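Local coordinates for minor capsid protein (Cafeteriavirus-dependent mavirus, PDB 6G42), which forms the pentameric penton of the virophage capsid through a single jelly-roll fold, and so probably closes the fivefold vertices of the icosahedral shell, at residues E13-K19 / L291-I297; R62-F66 / N245-I251. All coordinates share one frame; numbering follows the deposited sequence.

Contact 1 (E13-K19 / L291-I297); sequences ETIKSNK and LLPQTVI
I15 and I297 are paired across the two strands as an antiparallel hydrogen-bonded pair where strand 8-15, an outermost strand of its sheet within the chain, runs beside strand 296-305. Two backbone bonds fasten them, I15 N to I297 O at 3.0 Å and I297 N to I15 O at 3.1 Å, both in the carbonyl plane. The two isoleucines lie side by side on the same face of the sheet, with CD1 of I15 4.0 Å from CG2 of I297. Their branched side chains suit extended strands and pack there on V32, making this the apolar, closely fitted part of the contact. On that side L291 reaches in too, its CD2 4.4 Å from CG2 of I15. S17 is small enough to be buried against the turn L292-T295: with OG anti to the backbone N (chi1 -167°), its hydroxyl donates to L292 O at 2.9 Å, 29° off the carbonyl plane. This type I turn is braced from within by L292 N bonding to OG1 of T295, whose hydroxyl also bonds to K60 O. P293, whose ring holds phi near -60°, suits the second position of the turn and lays CB 3.8 Å from K19 N. The solvent side is looser and polar: K16 points away, N18, at the N-cap position, accepts from L21 N with its OD1, and K19 forms a salt bridge with E177 of the second subunit. The buried S17 hydroxyl is thus satisfied by a main-chain carbonyl beside the apolar cluster, while the charged ends turn outward.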
loop_
_atom_site.group_PDB
_atom_site.type_symbol
_atom_site.label_atom_id
_atom_site.label_comp_id
_atom_site.label_asym_id
_atom_site.label_seq_id
_atom_site.Cartn_x
_atom_site.Cartn_y
_atom_site.Cartn_z
ATOM N N GLU C 13 15.606 23.295 -10.991
ATOM C CA GLU C 13 16.583 23.123 -12.059
ATOM C C GLU C 13 16.228 21.929 -12.953
ATOM O O GLU C 13 15.633 20.962 -12.489
ATOM C CB GLU C 13 17.987 22.979 -11.459
ATOM C CG GLU C 13 19.125 23.368 -12.391
ATOM C CD GLU C 13 19.179 24.847 -12.769
ATOM O OE1 GLU C 13 18.908 25.716 -11.909
ATOM O OE2 GLU C 13 19.519 25.145 -13.936
ATOM N N THR C 14 16.580 22.028 -14.236
ATOM C CA THR C 14 16.303 20.984 -15.235
ATOM C C THR C 14 17.474 20.769 -16.197
ATOM O O THR C 14 18.285 21.669 -16.419
ATOM C CB THR C 14 15.051 21.305 -16.082
ATOM O OG1 THR C 14 15.165 22.623 -16.631
ATOM C CG2 THR C 14 13.794 21.225 -15.239
ATOM N N ILE C 15 17.551 19.559 -16.746
ATOM C CA ILE C 15 18.497 19.225 -17.809
ATOM C C ILE C 15 17.694 18.590 -18.928
ATOM O O ILE C 15 17.096 17.536 -18.735
ATOM C CB ILE C 15 19.585 18.215 -17.364
ATOM C CG1 ILE C 15 20.266 18.654 -16.068
ATOM C CG2 ILE C 15 20.637 18.037 -18.456
ATOM C CD1 ILE C 15 21.082 17.549 -15.427
ATOM N N LYS C 16 17.662 19.256 -20.078
ATOM C CA LYS C 16 17.243 18.636 -21.334
ATOM C C LYS C 16 18.487 18.023 -21.995
ATOM O O LYS C 16 19.619 18.440 -21.726
ATOM C CB LYS C 16 16.577 19.674 -22.244
ATOM C CG LYS C 16 15.855 19.091 -23.457
ATOM C CD LYS C 16 14.597 19.881 -23.813
ATOM C CE LYS C 16 13.868 19.311 -25.026
ATOM N NZ LYS C 16 12.923 18.217 -24.662
ATOM N N SER C 17 18.276 17.017 -22.835
ATOM C CA SER C 17 19.367 16.377 -23.573
ATOM C C SER C 17 19.021 16.220 -25.050
ATOM O O SER C 17 17.907 16.521 -25.479
ATOM C CB SER C 17 19.696 15.016 -22.958
ATOM O OG SER C 17 20.930 14.524 -23.454
ATOM N N ASN C 18 19.999 15.755 -25.817
ATOM C CA ASN C 18 19.823 15.479 -27.246
ATOM C C ASN C 18 20.902 14.510 -27.746
ATOM O O ASN C 18 21.785 14.124 -26.984
ATOM C CB ASN C 18 19.822 16.791 -28.055
ATOM C CG ASN C 18 21.073 17.640 -27.824
ATOM O OD1 ASN C 18 22.197 17.190 -28.051
ATOM N ND2 ASN C 18 20.877 18.884 -27.386
ATOM N N LYS C 19 20.817 14.126 -29.019
ATOM C CA LYS C 19 21.776 13.199 -29.635
ATOM C C LYS C 19 23.207 13.753 -29.764
ATOM O O LYS C 19 24.173 12.991 -29.694
ATOM C CB LYS C 19 21.269 12.751 -31.009
ATOM C CG LYS C 19 22.038 11.577 -31.597
ATOM C CD LYS C 19 21.306 10.952 -32.772
ATOM C CE LYS C 19 22.214 10.008 -33.540
ATOM N NZ LYS C 19 21.551 9.450 -34.750
ATOM N N LEU C 291 23.702 10.524 -19.330
ATOM C CA LEU C 291 22.565 10.955 -20.154
ATOM C C LEU C 291 22.316 10.034 -21.360
ATOM O O LEU C 291 23.252 9.469 -21.940
ATOM C CB LEU C 291 22.789 12.383 -20.673
ATOM C CG LEU C 291 22.858 13.503 -19.635
ATOM C CD1 LEU C 291 23.424 14.780 -20.235
ATOM C CD2 LEU C 291 21.486 13.765 -19.049
ATOM N N LEU C 292 21.035 9.888 -21.702
ATOM C CA LEU C 292 20.603 9.424 -23.017
ATOM C C LEU C 292 20.200 10.664 -23.824
ATOM O O LEU C 292 20.078 11.754 -23.260
ATOM C CB LEU C 292 19.415 8.466 -22.891
ATOM C CG LEU C 292 19.623 7.230 -22.016
ATOM C CD1 LEU C 292 18.328 6.449 -21.870
ATOM C CD2 LEU C 292 20.720 6.344 -22.587
ATOM N N PRO C 293 19.992 10.514 -25.144
ATOM C CA PRO C 293 19.433 11.634 -25.912
ATOM C C PRO C 293 18.044 12.102 -25.438
ATOM O O PRO C 293 17.722 13.290 -25.558
ATOM C CB PRO C 293 19.359 11.074 -27.338
ATOM C CG PRO C 293 20.424 10.047 -27.387
ATOM C CD PRO C 293 20.435 9.419 -26.025
ATOM N N GLN C 294 17.268 11.175 -24.867
ATOM C CA GLN C 294 15.875 11.401 -24.468
ATOM C C GLN C 294 15.708 11.763 -22.982
ATOM O O GLN C 294 14.592 11.965 -22.518
ATOM C CB GLN C 294 15.049 10.145 -24.781
ATOM C CG GLN C 294 15.217 9.604 -26.205
ATOM C CD GLN C 294 16.408 8.663 -26.381
ATOM O OE1 GLN C 294 17.290 8.589 -25.529
ATOM N NE2 GLN C 294 16.435 7.942 -27.498
ATOM N N THR C 295 16.814 11.857 -22.250
ATOM C CA THR C 295 16.791 12.072 -20.805
ATOM C C THR C 295 16.311 13.472 -20.446
ATOM O O THR C 295 16.816 14.463 -20.967
ATOM C CB THR C 295 18.195 11.860 -20.183
ATOM O OG1 THR C 295 18.630 10.512 -20.417
ATOM C CG2 THR C 295 18.193 12.130 -18.674
ATOM N N VAL C 296 15.326 13.532 -19.556
ATOM C CA VAL C 296 14.963 14.764 -18.868
ATOM C C VAL C 296 15.197 14.538 -17.387
ATOM O O VAL C 296 14.874 13.480 -16.856
ATOM C CB VAL C 296 13.504 15.183 -19.116
ATOM C CG1 VAL C 296 13.172 16.475 -18.366
ATOM C CG2 VAL C 296 13.267 15.366 -20.607
ATOM N N ILE C 297 15.778 15.540 -16.737
ATOM C CA ILE C 297 16.104 15.466 -15.322
ATOM C C ILE C 297 15.562 16.709 -14.626
ATOM O O ILE C 297 15.805 17.818 -15.077
ATOM C CB ILE C 297 17.619 15.242 -15.127
ATOM C CG1 ILE C 297 17.918 13.778 -15.458
ATOM C CG2 ILE C 297 18.056 15.552 -13.700
ATOM C CD1 ILE C 297 19.369 13.422 -15.580
#

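Contact 2 (R62-F66 / N245-I251); sequences RLPLF and NQDYNSI
R62 and Y248 form an antiparallel non-hydrogen-bonded pair with CA atoms 4.5 Å apart, at the end of strand 49-62 and the start of strand 248-264. One residue on, L63 N donates to D247 O at 2.9 Å. The R62 and Y248 side chains share a face of the sheet. CG of R62 sits over the centre of the tyrosine ring, 3.9 Å from its centroid, in a CH-pi contact. An extended arginine chain, with CG anti to the backbone N (chi1 -154°), carries the guanidinium onward to D247, where NE and NH2 both donate to OD2, each at 3.1 Å, in a side-on salt bridge. The acceptor lies near the guanidinium plane, while the carboxylate is turned 53° from it. Strand 248-264 is outermost in the four-stranded sheet of the jelly roll within this chain; strand 49-62 ends here and the chain runs on toward strand 74-79, L65 and F66 making a classic beta bulge opposite M103. Leucines suit the buried side: CD1 of L63 meets CD1 of I251 tip to tip at 3.6 Å, and CD2 of L65 lies 3.9 Å from D247 CA. N249 ND2 bonds to Q246 O at 3.2 Å from above the carbonyl plane, bracing the bend before the strand.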
loop_
_atom_site.group_PDB
_atom_site.type_symbol
_atom_site.label_atom_id
_atom_site.label_comp_id
_atom_site.label_asym_id
_atom_site.label_seq_id
_atom_site.Cartn_x
_atom_site.Cartn_y
_atom_site.Cartn_z
ATOM N N ARG C 62 19.143 4.866 -18.256
ATOM C CA ARG C 62 19.449 3.432 -18.314
ATOM C C ARG C 62 20.289 3.022 -17.112
ATOM O O ARG C 62 21.187 3.754 -16.703
ATOM C CB ARG C 62 20.189 3.090 -19.604
ATOM C CG ARG C 62 19.978 1.652 -20.036
ATOM C CD ARG C 62 20.979 1.211 -21.080
ATOM N NE ARG C 62 20.642 -0.106 -21.618
ATOM C CZ ARG C 62 21.430 -0.835 -22.411
ATOM N NH1 ARG C 62 22.635 -0.392 -22.781
ATOM N NH2 ARG C 62 21.014 -2.027 -22.838
ATOM N N LEU C 63 19.990 1.852 -16.552
ATOM C CA LEU C 63 20.735 1.319 -15.414
ATOM C C LEU C 63 21.082 -0.154 -15.637
ATOM O O LEU C 63 20.293 -0.892 -16.230
ATOM C CB LEU C 63 19.927 1.474 -14.127
ATOM C CG LEU C 63 19.678 2.895 -13.606
ATOM C CD1 LEU C 63 18.725 2.848 -12.419
ATOM C CD2 LEU C 63 20.968 3.603 -13.214
ATOM N N PRO C 64 22.270 -0.586 -15.170
ATOM C CA PRO C 64 22.620 -1.999 -15.284
ATOM C C PRO C 64 21.876 -2.878 -14.289
ATOM O O PRO C 64 21.529 -2.430 -13.191
ATOM C CB PRO C 64 24.124 -2.016 -15.005
ATOM C CG PRO C 64 24.382 -0.802 -14.183
ATOM C CD PRO C 64 23.399 0.223 -14.668
ATOM N N LEU C 65 21.636 -4.118 -14.699
ATOM C CA LEU C 65 20.932 -5.110 -13.892
ATOM C C LEU C 65 21.853 -6.121 -13.186
ATOM O O LEU C 65 21.453 -6.720 -12.190
ATOM C CB LEU C 65 19.928 -5.863 -14.771
ATOM C CG LEU C 65 18.955 -5.043 -15.624
ATOM C CD1 LEU C 65 17.839 -5.938 -16.140
ATOM C CD2 LEU C 65 18.355 -3.871 -14.863
ATOM N N PHE C 66 23.068 -6.315 -13.702
ATOM C CA PHE C 66 23.998 -7.333 -13.191
ATOM C C PHE C 66 25.448 -6.899 -13.433
ATOM O O PHE C 66 25.728 -6.152 -14.375
ATOM C CB PHE C 66 23.715 -8.681 -13.863
ATOM C CG PHE C 66 24.428 -9.845 -13.228
ATOM C CD1 PHE C 66 24.010 -10.348 -12.001
ATOM C CD2 PHE C 66 25.509 -10.455 -13.859
ATOM C CE1 PHE C 66 24.662 -11.430 -11.410
ATOM C CE2 PHE C 66 26.160 -11.541 -13.276
ATOM C CZ PHE C 66 25.737 -12.026 -12.050
ATOM N N ASN C 245 12.622 -6.666 -14.830
ATOM C CA ASN C 245 13.694 -6.794 -15.817
ATOM C C ASN C 245 13.792 -5.579 -16.761
ATOM O O ASN C 245 13.998 -5.734 -17.965
ATOM C CB ASN C 245 13.479 -8.085 -16.610
ATOM C CG ASN C 245 14.655 -8.428 -17.499
ATOM O OD1 ASN C 245 15.809 -8.336 -17.084
ATOM N ND2 ASN C 245 14.368 -8.812 -18.736
ATOM N N GLN C 246 13.656 -4.375 -16.207
ATOM C CA GLN C 246 13.713 -3.148 -16.992
ATOM C C GLN C 246 15.030 -2.426 -16.749
ATOM O O GLN C 246 15.275 -1.937 -15.645
ATOM C CB GLN C 246 12.556 -2.216 -16.634
ATOM C CG GLN C 246 11.237 -2.536 -17.309
ATOM C CD GLN C 246 10.249 -1.380 -17.191
ATOM O OE1 GLN C 246 9.661 -1.156 -16.125
ATOM N NE2 GLN C 246 10.070 -0.632 -18.279
ATOM N N ASP C 247 15.872 -2.374 -17.780
ATOM C CA ASP C 247 17.086 -1.544 -17.762
ATOM C C ASP C 247 16.769 -0.052 -17.914
ATOM O O ASP C 247 17.446 0.786 -17.308
ATOM C CB ASP C 247 18.159 -2.006 -18.771
ATOM C CG ASP C 247 17.614 -2.297 -20.174
ATOM O OD1 ASP C 247 16.442 -2.717 -20.318
ATOM O OD2 ASP C 247 18.391 -2.146 -21.141
ATOM N N TYR C 248 15.747 0.279 -18.703
ATOM C CA TYR C 248 15.326 1.672 -18.876
ATOM C C TYR C 248 14.279 2.054 -17.829
ATOM O O TYR C 248 13.248 1.393 -17.707
ATOM C CB TYR C 248 14.783 1.905 -20.279
ATOM C CG TYR C 248 15.829 1.771 -21.357
ATOM C CD1 TYR C 248 16.182 0.517 -21.846
ATOM C CD2 TYR C 248 16.466 2.896 -21.896
ATOM C CE1 TYR C 248 17.139 0.378 -22.838
ATOM C CE2 TYR C 248 17.429 2.767 -22.891
ATOM C CZ TYR C 248 17.762 1.501 -23.361
ATOM O OH TYR C 248 18.714 1.329 -24.344
ATOM N N ASN C 249 14.555 3.129 -17.091
ATOM C CA ASN C 249 13.749 3.521 -15.940
ATOM C C ASN C 249 13.410 5.011 -15.922
ATOM O O ASN C 249 14.027 5.829 -16.604
ATOM C CB ASN C 249 14.463 3.149 -14.633
ATOM C CG ASN C 249 14.595 1.650 -14.445
ATOM O OD1 ASN C 249 13.635 0.973 -14.088
ATOM N ND2 ASN C 249 15.786 1.120 -14.682
ATOM N N SER C 250 12.395 5.322 -15.123
ATOM C CA SER C 250 11.971 6.677 -14.825
ATOM C C SER C 250 11.870 6.706 -13.306
ATOM O O SER C 250 10.979 6.088 -12.739
ATOM C CB SER C 250 10.621 6.964 -15.485
ATOM O OG SER C 250 10.174 8.279 -15.218
ATOM N N ILE C 251 12.810 7.384 -12.656
ATOM C CA ILE C 251 12.962 7.310 -11.202
ATOM C C ILE C 251 12.529 8.608 -10.532
ATOM O O ILE C 251 13.207 9.622 -10.639
ATOM C CB ILE C 251 14.405 6.956 -10.817
ATOM C CG1 ILE C 251 14.748 5.563 -11.369
ATOM C CG2 ILE C 251 14.574 6.984 -9.300
ATOM C CD1 ILE C 251 16.200 5.156 -11.218
#

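Overall arrangement
Both contacts belong to the same four-stranded antiparallel sheet, ordered 8-15, 296-305, 49-62, 248-264: contact 1 joins the first two strands and contact 2 the last two. Their centres are about 16 Å apart, and they touch where CD1 of L292 packs 3.9 Å from CE2 of Y248. Contact 2 is buried, its centre about 9 Å from the centre of the chain; contact 1, its centre about 21 Å away, is only partly so. K19 finds its partner, E177, on the second subunit, whereas R62 and D247 pair across contact 2, R62 also making a cation-pi contact with Y104. The second subunit touches both, R163 of that subunit packing on R62, D247 and Y248.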